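Local atomic coordinates of Alpha/beta hydrolase fold protein (Nakamurella multipartita, PDB entry 4Y7D), a protein that probably acts as a hydrolase of the alpha/beta hydrolase fold, with a substrate that is not established. Residues Q85-A90 / A117-D122; V103-G108 / R125-V130; S112-A117 / L233-I238; A132-Y137 / S258-A263; T248-V253 / G276-F281. All blocks are in the same frame, centred on the assembly; numbering follows the deposited sequence.

Interaction 1 (Q85-A90 / A117-D122); sequences QAELYA and AARHPD
Glu87 sends its CG out opposite the backbone N (chi1 -158°) and bends at chi2, which turns OE1 toward Arg119 and His120. Arg119 starts out in the same way and bends at chi3, bringing its guanidinium end to the same oxygen. Both terminal nitrogens grip that one atom: Arg119 NH1 lies 2.6 Å from Glu87 OE1, and Arg119 NH2 lies 2.8 Å from Glu87 OE1. The carboxylate and guanidinium are nearly coplanar, 26° apart. A third donor, His120 NE2, reaches Glu87 OE1 at 2.9 Å, coming from above the carboxylate plane. Three donors thus grip OE1; the bond to NE2, with Ala90 over one face, limits how the imidazole can turn. Ala90 CB lies 3.8 Å from the His120 ring centroid, in a CH-pi contact. With alanine at Glu87, the Arg119 and His120 donors would probably lose their shared acceptor, and the imidazole would be less restrained in its rotation. Arg119 has a second acidic partner in Asp83. The contact ties helix 82-95 to the C-terminal end of helix 110-119, where His120 is the first residue to leave helical geometry. Ala86 and Tyr89 of helix 82-95 continue the packing onto Leu116.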
# COMPACT_ATOMS: atom_id res chain seq x y z
N GLN A 85 11.40 -3.96 9.58
CA GLN A 85 10.06 -4.36 9.21
C GLN A 85 10.07 -5.59 8.32
O GLN A 85 9.25 -6.49 8.53
CB GLN A 85 9.28 -3.17 8.64
CG GLN A 85 9.10 -2.11 9.71
CD GLN A 85 8.22 -0.93 9.36
OE1 GLN A 85 7.61 -0.88 8.29
NE2 GLN A 85 8.11 0.02 10.32
N ALA A 86 10.99 -5.66 7.35
CA ALA A 86 11.17 -6.89 6.56
C ALA A 86 11.47 -8.10 7.48
O ALA A 86 10.92 -9.21 7.29
CB ALA A 86 12.29 -6.73 5.58
N GLU A 87 12.35 -7.90 8.46
CA GLU A 87 12.70 -8.95 9.42
C GLU A 87 11.48 -9.40 10.18
O GLU A 87 11.29 -10.61 10.42
CB GLU A 87 13.80 -8.52 10.37
CG GLU A 87 14.54 -9.69 11.01
CD GLU A 87 15.31 -10.56 9.99
OE1 GLU A 87 15.82 -10.04 8.99
OE2 GLU A 87 15.45 -11.77 10.24
N LEU A 88 10.60 -8.47 10.51
CA LEU A 88 9.35 -8.79 11.19
C LEU A 88 8.45 -9.60 10.31
O LEU A 88 7.86 -10.55 10.78
CB LEU A 88 8.62 -7.50 11.61
CG LEU A 88 7.31 -7.64 12.39
CD1 LEU A 88 7.49 -8.33 13.72
CD2 LEU A 88 6.66 -6.28 12.62
N TYR A 89 8.36 -9.26 9.03
CA TYR A 89 7.49 -10.02 8.14
C TYR A 89 7.96 -11.46 8.01
O TYR A 89 7.17 -12.42 7.98
CB TYR A 89 7.44 -9.42 6.70
CG TYR A 89 7.06 -7.94 6.62
CD1 TYR A 89 6.25 -7.36 7.61
CD2 TYR A 89 7.49 -7.17 5.55
CE1 TYR A 89 5.89 -6.02 7.54
CE2 TYR A 89 7.17 -5.81 5.50
CZ TYR A 89 6.38 -5.26 6.48
OH TYR A 89 6.09 -3.93 6.47
N ALA A 90 9.27 -11.65 7.91
CA ALA A 90 9.83 -13.03 7.81
C ALA A 90 9.56 -13.77 9.11
O ALA A 90 9.24 -14.96 9.09
CB ALA A 90 11.33 -12.98 7.51
N ALA A 117 12.02 -8.74 -0.08
CA ALA A 117 12.39 -9.42 -1.31
C ALA A 117 13.91 -9.47 -1.55
O ALA A 117 14.42 -10.46 -2.08
CB ALA A 117 11.66 -8.81 -2.53
N ALA A 118 14.62 -8.41 -1.16
CA ALA A 118 16.07 -8.30 -1.33
C ALA A 118 16.85 -9.20 -0.42
O ALA A 118 17.77 -9.89 -0.86
CB ALA A 118 16.53 -6.84 -1.13
N ARG A 119 16.52 -9.20 0.86
CA ARG A 119 17.29 -9.89 1.87
C ARG A 119 16.75 -11.23 2.28
O ARG A 119 17.50 -12.05 2.79
CB ARG A 119 17.46 -8.93 3.08
CG ARG A 119 18.53 -9.37 4.08
CD ARG A 119 18.92 -8.26 5.05
NE ARG A 119 17.73 -7.74 5.71
CZ ARG A 119 17.09 -8.36 6.71
NH1 ARG A 119 17.56 -9.53 7.18
NH2 ARG A 119 15.97 -7.82 7.23
N HIS A 120 15.47 -11.50 2.03
CA HIS A 120 14.83 -12.78 2.28
C HIS A 120 14.19 -13.32 0.99
O HIS A 120 12.99 -13.64 0.96
CB HIS A 120 13.74 -12.59 3.34
CG HIS A 120 14.24 -12.20 4.69
ND1 HIS A 120 14.51 -13.13 5.67
CD2 HIS A 120 14.47 -10.99 5.25
CE1 HIS A 120 14.91 -12.51 6.76
NE2 HIS A 120 14.89 -11.21 6.53
N PRO A 121 14.97 -13.45 -0.08
CA PRO A 121 14.38 -13.89 -1.36
C PRO A 121 13.68 -15.25 -1.33
O PRO A 121 12.71 -15.47 -2.04
CB PRO A 121 15.60 -13.92 -2.31
CG PRO A 121 16.76 -14.20 -1.37
CD PRO A 121 16.44 -13.30 -0.20
N ASP A 122 14.15 -16.15 -0.48
CA ASP A 122 13.50 -17.46 -0.37
C ASP A 122 12.06 -17.38 0.20
O ASP A 122 11.34 -18.38 0.12
CB ASP A 122 14.32 -18.38 0.57
CG ASP A 122 15.67 -18.79 -0.03
OD1 ASP A 122 15.94 -18.53 -1.22
OD2 ASP A 122 16.48 -19.39 0.71

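Interaction 2 (V103-G108 / R125-V130); sequences VLCWSG and RALVSV
Leu104 and Val128 meet at the apolar centre of this strand pair, with Leu104 CD1 3.6 Å from Val128 CG1. The same Leu104 methyl also reaches toward CG2 of Val130. Further along this face, Trp106 CD1 packs 3.7 Å from Val130 CG1, while the carbonyl oxygen of Val130 lies at the edge of the indole, in its plane. On the opposite face, Val103 CG1 sits 3.8 Å from Leu127 CD1. Next to it, Cys105 SG lies 3.6 Å from Ser129 OG; this hydroxyl finds its polar partner in Tyr114 OH of helix 110-119. Between the two faces runs a parallel ladder of backbone bonds, the strands 9° apart in direction. Val103 O accepts from Val128 N at 2.8 Å, and Cys105 O accepts from Val130 N at 2.9 Å. Cys105 N gives its hydrogen to Val128 O. The last rung joins Ser107 N to Val130 O at 3.1 Å. Ser107 has backbone angles of 60° and -125°, and its OG bonds to His278, consistent with the nucleophile elbow of alpha/beta hydrolases. Helix 110-119 makes the crossover between the strands. The chemistry implies a divided task. The ladder pairs alternate buried residues, and neighbouring strands take others, such as Leu104 with Leu37 and Val39. Side chains on both faces are mainly apolar, Ser129 being the polar exception, and Ser107 is placed just beyond the strand end.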
# COMPACT_ATOMS: atom_id res chain seq x y z
N VAL A 103 3.83 -11.05 -2.25
CA VAL A 103 3.83 -9.78 -1.57
C VAL A 103 3.17 -8.71 -2.47
O VAL A 103 3.53 -8.56 -3.64
CB VAL A 103 5.25 -9.32 -1.21
CG1 VAL A 103 5.17 -7.95 -0.54
CG2 VAL A 103 5.92 -10.34 -0.31
N LEU A 104 2.20 -8.01 -1.93
CA LEU A 104 1.55 -6.85 -2.55
C LEU A 104 1.82 -5.66 -1.66
O LEU A 104 1.39 -5.62 -0.49
CB LEU A 104 0.05 -7.03 -2.67
CG LEU A 104 -0.76 -5.83 -3.15
CD1 LEU A 104 -0.43 -5.56 -4.60
CD2 LEU A 104 -2.24 -6.02 -2.97
N CYS A 105 2.46 -4.65 -2.24
CA CYS A 105 2.71 -3.40 -1.53
C CYS A 105 2.26 -2.19 -2.33
O CYS A 105 2.18 -2.23 -3.55
CB CYS A 105 4.15 -3.27 -1.14
SG CYS A 105 5.37 -3.09 -2.46
N TRP A 106 2.00 -1.09 -1.61
CA TRP A 106 1.65 0.17 -2.26
C TRP A 106 2.30 1.27 -1.49
O TRP A 106 2.37 1.17 -0.28
CB TRP A 106 0.15 0.31 -2.25
CG TRP A 106 -0.47 1.57 -2.82
CD1 TRP A 106 -0.01 2.35 -3.83
CD2 TRP A 106 -1.73 2.08 -2.47
NE1 TRP A 106 -0.91 3.34 -4.13
CE2 TRP A 106 -1.98 3.20 -3.30
CE3 TRP A 106 -2.72 1.68 -1.55
CZ2 TRP A 106 -3.16 3.94 -3.21
CZ3 TRP A 106 -3.90 2.40 -1.48
CH2 TRP A 106 -4.11 3.54 -2.29
N SER A 107 2.84 2.28 -2.20
CA SER A 107 3.22 3.57 -1.60
C SER A 107 4.29 3.40 -0.50
O SER A 107 5.36 2.78 -0.74
CB SER A 107 1.92 4.23 -1.09
OG SER A 107 2.07 5.64 -0.96
N GLY A 108 4.03 3.89 0.72
CA GLY A 108 4.95 3.69 1.83
C GLY A 108 5.13 2.24 2.31
O GLY A 108 6.02 1.98 3.08
N ARG A 125 7.55 -15.32 -3.06
CA ARG A 125 7.19 -16.03 -4.29
C ARG A 125 7.10 -15.13 -5.52
O ARG A 125 7.43 -15.53 -6.66
CB ARG A 125 5.85 -16.75 -4.12
CG ARG A 125 5.83 -17.85 -3.07
CD ARG A 125 5.13 -19.13 -3.57
NE ARG A 125 5.18 -20.22 -2.58
CZ ARG A 125 6.26 -20.96 -2.29
NH1 ARG A 125 6.19 -21.93 -1.35
NH2 ARG A 125 7.43 -20.74 -2.88
N ALA A 126 6.61 -13.91 -5.30
CA ALA A 126 6.32 -12.92 -6.33
C ALA A 126 6.06 -11.59 -5.64
O ALA A 126 5.62 -11.55 -4.48
CB ALA A 126 5.13 -13.34 -7.15
N LEU A 127 6.29 -10.50 -6.35
CA LEU A 127 6.14 -9.17 -5.83
C LEU A 127 5.29 -8.32 -6.78
O LEU A 127 5.63 -8.19 -7.94
CB LEU A 127 7.53 -8.52 -5.63
CG LEU A 127 7.60 -7.06 -5.11
CD1 LEU A 127 6.89 -6.90 -3.77
CD2 LEU A 127 9.07 -6.73 -5.06
N VAL A 128 4.23 -7.72 -6.26
CA VAL A 128 3.49 -6.68 -6.96
C VAL A 128 3.65 -5.39 -6.18
O VAL A 128 3.24 -5.30 -5.01
CB VAL A 128 2.02 -7.04 -7.10
CG1 VAL A 128 1.23 -5.93 -7.78
CG2 VAL A 128 1.91 -8.34 -7.90
N SER A 129 4.26 -4.42 -6.85
CA SER A 129 4.66 -3.18 -6.21
C SER A 129 3.98 -2.00 -6.90
O SER A 129 4.33 -1.61 -8.03
CB SER A 129 6.14 -3.06 -6.23
OG SER A 129 6.54 -1.88 -5.61
N VAL A 130 3.02 -1.42 -6.20
CA VAL A 130 2.14 -0.39 -6.78
C VAL A 130 2.62 0.97 -6.27
O VAL A 130 2.64 1.20 -5.06
CB VAL A 130 0.70 -0.63 -6.34
CG1 VAL A 130 -0.27 0.35 -6.99
CG2 VAL A 130 0.31 -2.08 -6.71

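Interaction 3 (S112-A117 / L233-I238); sequences SSYRLA and LELDRI
Tyr114 of helix 110-119 lays one face of its ring against Leu235. The two methyls of Leu235 spread along that face. CD2 stands over the ring centre, with Leu235 CD2 3.7 Å from the Tyr114 centroid and close to the normal, while Leu235 CD1 sits 3.7 Å from Tyr114 CG near the root of the ring. Ile238 fills the hollow one helix turn on. Ile238 CD1 comes 3.7 Å from Tyr114 CD1, and Ile238 CG1 lies 3.8 Å from Ala117 CB. Against the small methyl of Ala117 this branch lies close to the helix. Leu233 closes the other end, its CD1 near Tyr114 CD2 and its CD2 alongside the aliphatic part of Arg115. Arg115 is bent at both chi2 and chi3, and these bends bring its NH1 to the loop. Arg115 NH1 bonds to Leu233 O at 2.9 Å, from above the carbonyl plane, and to Glu234 OE1 at 2.9 Å, on the anti lone pair. The same oxygen takes Arg237 NH1, 2.8 Å from Glu234 OE1, so that two arginines share one carboxylate oxygen. A leucine in place of Arg115 would probably cost Glu234 one of its two arginine partners and leave Leu233 O without this donor. Asp83 provides a second acidic partner for Arg115. The arrangement is a salt-bridge network over an apolar floor. It joins the crossover helix after strand 101-106 to the loop leading into strand 242-247 of the alpha/beta hydrolase sheet.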
# COMPACT_ATOMS: atom_id res chain seq x y z
N SER A 112 9.86 -1.57 3.10
CA SER A 112 9.94 -2.79 3.89
C SER A 112 9.68 -4.02 2.98
O SER A 112 10.28 -5.08 3.18
CB SER A 112 8.95 -2.76 5.03
OG SER A 112 7.58 -2.62 4.64
N SER A 113 8.84 -3.86 1.99
CA SER A 113 8.54 -5.00 1.07
C SER A 113 9.76 -5.27 0.17
O SER A 113 10.14 -6.46 -0.05
CB SER A 113 7.32 -4.69 0.24
OG SER A 113 6.16 -4.49 1.06
N TYR A 114 10.35 -4.20 -0.40
CA TYR A 114 11.56 -4.35 -1.16
C TYR A 114 12.67 -4.98 -0.31
O TYR A 114 13.39 -5.89 -0.81
CB TYR A 114 12.05 -3.06 -1.76
CG TYR A 114 11.22 -2.55 -2.92
CD1 TYR A 114 10.91 -3.37 -4.03
CD2 TYR A 114 10.72 -1.26 -2.91
CE1 TYR A 114 10.21 -2.89 -5.10
CE2 TYR A 114 10.01 -0.75 -3.99
CZ TYR A 114 9.73 -1.56 -5.08
OH TYR A 114 9.03 -1.08 -6.15
N ARG A 115 12.83 -4.55 0.93
CA ARG A 115 13.84 -5.19 1.79
C ARG A 115 13.59 -6.70 2.02
O ARG A 115 14.54 -7.50 2.13
CB ARG A 115 14.00 -4.47 3.12
CG ARG A 115 14.67 -3.09 3.04
CD ARG A 115 15.99 -3.10 2.28
NE ARG A 115 16.99 -3.86 3.02
CZ ARG A 115 18.10 -4.36 2.51
NH1 ARG A 115 18.35 -4.32 1.20
NH2 ARG A 115 18.94 -4.98 3.34
N LEU A 116 12.33 -7.07 2.18
CA LEU A 116 11.98 -8.48 2.36
C LEU A 116 12.39 -9.26 1.10
O LEU A 116 13.05 -10.30 1.17
CB LEU A 116 10.48 -8.61 2.60
CG LEU A 116 10.00 -10.05 2.86
CD1 LEU A 116 10.59 -10.63 4.15
CD2 LEU A 116 8.50 -10.13 2.90
N ALA A 117 12.02 -8.74 -0.08
CA ALA A 117 12.39 -9.42 -1.31
C ALA A 117 13.91 -9.47 -1.55
O ALA A 117 14.42 -10.46 -2.08
CB ALA A 117 11.66 -8.81 -2.53
N LEU A 233 17.91 0.63 -0.91
CA LEU A 233 17.13 -0.57 -0.57
C LEU A 233 17.64 -1.84 -1.30
O LEU A 233 17.16 -2.95 -1.02
CB LEU A 233 15.66 -0.35 -0.89
CG LEU A 233 14.98 0.82 -0.18
CD1 LEU A 233 13.56 1.00 -0.78
CD2 LEU A 233 14.94 0.59 1.29
N GLU A 234 18.58 -1.68 -2.23
CA GLU A 234 19.22 -2.79 -2.92
C GLU A 234 18.23 -3.63 -3.73
O GLU A 234 18.25 -4.88 -3.68
CB GLU A 234 19.97 -3.68 -1.94
CG GLU A 234 20.91 -2.93 -0.99
CD GLU A 234 21.71 -3.91 -0.13
OE1 GLU A 234 21.13 -4.75 0.59
OE2 GLU A 234 22.94 -3.85 -0.24
N LEU A 235 17.38 -2.94 -4.49
CA LEU A 235 16.42 -3.66 -5.31
C LEU A 235 17.08 -4.55 -6.34
O LEU A 235 16.49 -5.52 -6.81
CB LEU A 235 15.51 -2.65 -6.00
CG LEU A 235 14.25 -2.23 -5.24
CD1 LEU A 235 14.56 -1.50 -3.97
CD2 LEU A 235 13.40 -1.35 -6.14
N ASP A 236 18.31 -4.29 -6.71
CA ASP A 236 18.99 -5.12 -7.71
C ASP A 236 19.23 -6.53 -7.21
O ASP A 236 19.51 -7.42 -8.01
CB ASP A 236 20.30 -4.46 -8.12
CG ASP A 236 21.20 -4.15 -6.93
OD1 ASP A 236 20.90 -3.23 -6.15
OD2 ASP A 236 22.21 -4.84 -6.78
N ARG A 237 19.12 -6.75 -5.90
CA ARG A 237 19.25 -8.09 -5.32
C ARG A 237 17.99 -8.96 -5.54
O ARG A 237 18.02 -10.19 -5.35
CB ARG A 237 19.52 -8.01 -3.81
CG ARG A 237 20.86 -7.37 -3.44
CD ARG A 237 20.97 -7.17 -1.94
NE ARG A 237 21.02 -8.44 -1.18
CZ ARG A 237 21.05 -8.55 0.15
NH1 ARG A 237 21.05 -7.49 0.95
NH2 ARG A 237 21.08 -9.75 0.71
N ILE A 238 16.89 -8.33 -5.90
CA ILE A 238 15.59 -9.04 -5.98
C ILE A 238 15.52 -9.97 -7.16
O ILE A 238 15.80 -9.54 -8.30
CB ILE A 238 14.41 -8.02 -5.97
CG1 ILE A 238 14.41 -7.23 -4.67
CG2 ILE A 238 13.07 -8.68 -6.26
CD1 ILE A 238 13.38 -6.10 -4.68

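Interaction 4 (A132-Y137 / S258-A263); sequences AVSHRY and SRFAAA
His135 reaches across to Phe260 of helix 255-264, and its side chain can be followed outward. CB comes first: His135 CB lies 4.1 Å from Phe260 CE2. CG then stands between the backbone N and the carbonyl carbon (chi1 63°), which swings the ring toward the helix. His135 CD2 points over one face of the phenyl ring and lies 3.8 Å from Phe260 CD2. The pair is a T-shaped stack with the planes 84° apart and the histidine giving the edge. ND1 turns back to its own loop, where His135 ND1 donates to Arg136 O at 2.9 Å. At the tip, NE2 bonds to Glu256 OE1, and Phe257 stacks on the same ring. In the alpha/beta hydrolase fold this loop follows strand 124-130 and leads into the helices inserted ahead of strand 242-247. Ser134 meets the phenyl ring at its edge, with Ser134 O 3.6 Å from Phe260 CE2. Its hydroxyl has its polar partner in Phe257 O, while Ser134 CB packs 4.0 Å from Ala261 CB. Deeper in, a water bridges the two segments. It accepts from Ala132 N at 3.0 Å and lies 2.7 Å from Ser258 OG.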
# COMPACT_ATOMS: atom_id res chain seq x y z
N ALA A 132 5.23 2.53 -5.48
CA ALA A 132 5.90 2.26 -4.21
C ALA A 132 7.18 3.06 -4.06
O ALA A 132 7.98 3.19 -5.00
CB ALA A 132 6.19 0.78 -4.05
N VAL A 133 7.41 3.54 -2.84
CA VAL A 133 8.64 4.19 -2.54
C VAL A 133 9.82 3.20 -2.63
O VAL A 133 9.89 2.24 -1.88
CB VAL A 133 8.59 4.87 -1.16
CG1 VAL A 133 9.94 5.46 -0.78
CG2 VAL A 133 7.54 5.98 -1.12
N SER A 134 10.75 3.51 -3.51
CA SER A 134 11.83 2.59 -3.91
C SER A 134 13.22 3.16 -3.64
O SER A 134 14.25 2.46 -3.87
CB SER A 134 11.69 2.23 -5.39
OG SER A 134 11.74 3.41 -6.20
N HIS A 135 13.27 4.40 -3.13
CA HIS A 135 14.52 5.02 -2.77
C HIS A 135 14.21 6.18 -1.85
O HIS A 135 13.07 6.33 -1.44
CB HIS A 135 15.39 5.43 -3.99
CG HIS A 135 14.78 6.48 -4.89
ND1 HIS A 135 14.58 7.78 -4.50
CD2 HIS A 135 14.40 6.41 -6.20
CE1 HIS A 135 14.08 8.48 -5.53
NE2 HIS A 135 13.94 7.65 -6.55
N ARG A 136 15.22 6.91 -1.38
CA ARG A 136 15.00 8.00 -0.46
C ARG A 136 13.85 8.90 -0.93
O ARG A 136 13.76 9.27 -2.10
CB ARG A 136 16.25 8.84 -0.26
CG ARG A 136 16.12 9.89 0.84
CD ARG A 136 17.46 10.57 1.15
NE ARG A 136 18.37 9.63 1.82
CZ ARG A 136 19.49 10.04 2.47
NH1 ARG A 136 19.83 11.31 2.52
NH2 ARG A 136 20.26 9.16 3.10
N TYR A 137 13.02 9.30 0.03
CA TYR A 137 11.82 10.08 -0.25
C TYR A 137 11.63 11.11 0.82
O TYR A 137 11.78 10.81 2.00
CB TYR A 137 10.58 9.21 -0.33
CG TYR A 137 9.28 9.99 -0.16
CD1 TYR A 137 8.60 10.50 -1.26
CD2 TYR A 137 8.74 10.21 1.10
CE1 TYR A 137 7.40 11.22 -1.11
CE2 TYR A 137 7.55 10.92 1.27
CZ TYR A 137 6.88 11.41 0.16
OH TYR A 137 5.72 12.12 0.36
N SER A 258 8.83 4.17 -9.74
CA SER A 258 8.53 2.89 -10.39
C SER A 258 9.47 2.54 -11.57
O SER A 258 9.78 1.35 -11.79
CB SER A 258 7.10 2.87 -10.85
OG SER A 258 6.16 2.86 -9.75
N ARG A 259 9.85 3.53 -12.37
CA ARG A 259 10.80 3.30 -13.47
C ARG A 259 12.13 2.87 -12.90
O ARG A 259 12.75 1.97 -13.42
CB ARG A 259 10.98 4.56 -14.35
CG ARG A 259 9.93 4.69 -15.42
CD ARG A 259 10.30 5.73 -16.50
NE ARG A 259 10.19 7.05 -15.86
CZ ARG A 259 9.04 7.74 -15.68
NH1 ARG A 259 7.87 7.31 -16.18
NH2 ARG A 259 9.10 8.90 -15.00
N PHE A 260 12.56 3.50 -11.80
CA PHE A 260 13.77 3.11 -11.12
C PHE A 260 13.68 1.67 -10.66
O PHE A 260 14.62 0.91 -10.83
CB PHE A 260 14.05 4.03 -9.90
CG PHE A 260 15.19 3.60 -9.04
CD1 PHE A 260 16.48 3.79 -9.45
CD2 PHE A 260 14.98 3.06 -7.79
CE1 PHE A 260 17.53 3.39 -8.66
CE2 PHE A 260 16.03 2.68 -6.98
CZ PHE A 260 17.32 2.87 -7.43
N ALA A 261 12.58 1.32 -9.99
CA ALA A 261 12.41 -0.01 -9.42
C ALA A 261 12.46 -1.06 -10.53
O ALA A 261 13.18 -2.04 -10.38
CB ALA A 261 11.12 -0.09 -8.62
N ALA A 262 11.75 -0.82 -11.64
CA ALA A 262 11.75 -1.76 -12.74
C ALA A 262 13.14 -1.93 -13.35
O ALA A 262 13.52 -3.04 -13.74
CB ALA A 262 10.72 -1.40 -13.77
N ALA A 263 13.93 -0.84 -13.37
CA ALA A 263 15.27 -0.87 -13.93
C ALA A 263 16.20 -1.65 -13.05
O ALA A 263 17.19 -2.18 -13.52
CB ALA A 263 15.78 0.55 -14.16
O HOH W 1 5.92 0.92 -7.87

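Interaction 5 (T248-V253 / G276-F281); sequences TADSDV and GTHLAF
The acid and histidine positions of the alpha/beta hydrolase fold meet here, in the loops after strands 242-247 and 269-273. Asp250 and His278, with Ser107 beyond the histidine, have an arrangement consistent with a Ser-His-Asp catalytic triad. His278 ND1 donates to Asp250 OD2 at 2.8 Å. The bond is nearly straight (166°), lies in the ring plane and uses the syn lone pair of the oxygen. Asp250 OD1 is held from its own loop: it accepts from Asp252 N at 2.8 Å and from Val253 N at 3.0 Å. The first bond makes an Asx turn and the second completes an Asx motif, which fixes the carboxylate. Its CG stands opposite the backbone N (chi1 -165°), which carries the group toward the histidine. Asp252 CB covers one face of the imidazole, 3.7 Å from the His278 centroid, and its carboxylate stacks on the ring. Val253 CG2 packs 3.4 Å from His278 CE1. Nearby, Ala249 N donates to Gly276 O at 2.8 Å and also links the two loops. A capping bond from Leu279 N to Thr277 OG1 shapes the turn into helix 280-283. Trp106, at the end of strand 101-106, meets the His278 ring, and Phe281 continues the packing onto helix 288-299.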
# COMPACT_ATOMS: atom_id res chain seq x y z
N THR A 248 0.39 7.42 -14.52
CA THR A 248 1.27 8.46 -15.06
C THR A 248 1.03 9.85 -14.46
O THR A 248 1.91 10.71 -14.57
CB THR A 248 1.18 8.58 -16.59
OG1 THR A 248 -0.08 9.16 -16.99
CG2 THR A 248 1.46 7.26 -17.24
N ALA A 249 -0.13 10.05 -13.85
CA ALA A 249 -0.48 11.32 -13.23
C ALA A 249 -0.34 11.30 -11.70
O ALA A 249 -0.81 12.22 -11.06
CB ALA A 249 -1.88 11.69 -13.60
N ASP A 250 0.38 10.34 -11.16
CA ASP A 250 0.50 10.17 -9.70
C ASP A 250 1.26 11.38 -9.16
O ASP A 250 2.40 11.63 -9.58
CB ASP A 250 1.28 8.90 -9.41
CG ASP A 250 1.18 8.43 -7.99
OD1 ASP A 250 1.07 9.24 -7.04
OD2 ASP A 250 1.23 7.20 -7.84
N SER A 251 0.65 12.09 -8.21
CA SER A 251 1.29 13.24 -7.59
C SER A 251 1.80 12.92 -6.18
O SER A 251 2.30 13.81 -5.49
CB SER A 251 0.29 14.38 -7.50
OG SER A 251 -0.80 14.01 -6.66
N ASP A 252 1.63 11.69 -5.75
CA ASP A 252 1.96 11.28 -4.39
C ASP A 252 3.33 10.56 -4.39
O ASP A 252 4.30 11.01 -3.74
CB ASP A 252 0.84 10.36 -3.90
CG ASP A 252 0.85 10.14 -2.39
OD1 ASP A 252 1.96 10.07 -1.85
OD2 ASP A 252 -0.25 10.01 -1.78
N VAL A 253 3.43 9.47 -5.16
CA VAL A 253 4.72 8.81 -5.39
C VAL A 253 5.04 8.96 -6.87
O VAL A 253 4.34 8.38 -7.74
CB VAL A 253 4.67 7.33 -4.96
CG1 VAL A 253 5.95 6.58 -5.35
CG2 VAL A 253 4.44 7.25 -3.46
N GLY A 276 -3.39 7.97 -14.69
CA GLY A 276 -3.68 7.34 -13.40
C GLY A 276 -3.17 8.16 -12.24
O GLY A 276 -2.05 8.66 -12.27
N THR A 277 -3.98 8.25 -11.20
CA THR A 277 -3.60 8.86 -9.91
C THR A 277 -2.86 7.83 -9.05
O THR A 277 -2.58 6.72 -9.48
CB THR A 277 -4.87 9.30 -9.13
OG1 THR A 277 -5.63 8.14 -8.74
CG2 THR A 277 -5.70 10.20 -9.92
N HIS A 278 -2.54 8.19 -7.82
CA HIS A 278 -1.95 7.25 -6.88
C HIS A 278 -2.82 5.99 -6.63
O HIS A 278 -2.28 4.94 -6.28
CB HIS A 278 -1.64 7.96 -5.56
CG HIS A 278 -0.67 7.24 -4.69
ND1 HIS A 278 0.53 6.73 -5.17
CD2 HIS A 278 -0.67 7.03 -3.36
CE1 HIS A 278 1.22 6.23 -4.16
NE2 HIS A 278 0.51 6.39 -3.05
N LEU A 279 -4.13 6.08 -6.85
CA LEU A 279 -5.06 4.97 -6.64
C LEU A 279 -5.33 4.17 -7.92
O LEU A 279 -6.17 3.25 -7.93
CB LEU A 279 -6.42 5.49 -6.13
CG LEU A 279 -6.49 5.93 -4.65
CD1 LEU A 279 -5.67 7.15 -4.35
CD2 LEU A 279 -7.94 6.16 -4.24
N ALA A 280 -4.64 4.50 -9.00
CA ALA A 280 -4.93 3.88 -10.30
C ALA A 280 -5.10 2.36 -10.37
O ALA A 280 -5.95 1.86 -11.09
CB ALA A 280 -3.87 4.31 -11.30
N PHE A 281 -4.27 1.61 -9.66
CA PHE A 281 -4.28 0.14 -9.77
C PHE A 281 -5.68 -0.39 -9.36
O PHE A 281 -6.07 -1.43 -9.84
CB PHE A 281 -3.17 -0.43 -8.89
CG PHE A 281 -3.11 -1.93 -8.80
CD1 PHE A 281 -2.70 -2.70 -9.85
CD2 PHE A 281 -3.41 -2.57 -7.59
CE1 PHE A 281 -2.57 -4.06 -9.70
CE2 PHE A 281 -3.32 -3.95 -7.47
CZ PHE A 281 -2.88 -4.69 -8.53
O HOH W 2 -0.11 5.36 -9.37

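Interaction 2 is the core of the set, a buried strand pair of backbone bonds and apolar side chains. Interactions 1 and 3 both use helix 110-119, share Ala117 and lie toward the periphery, where salt bridges border the packing. Both reach Asp83 through arginines. Interaction 3 is the more buried of the two and also touches interaction 4 around Tyr114. Interaction 4 relies on aromatic packing and a water. Interaction 5, also buried, is built from directed polar bonds at a possible active site. It meets interaction 2 at Ser107 and Trp106, but lies about 27 Å from interaction 1, centre to centre.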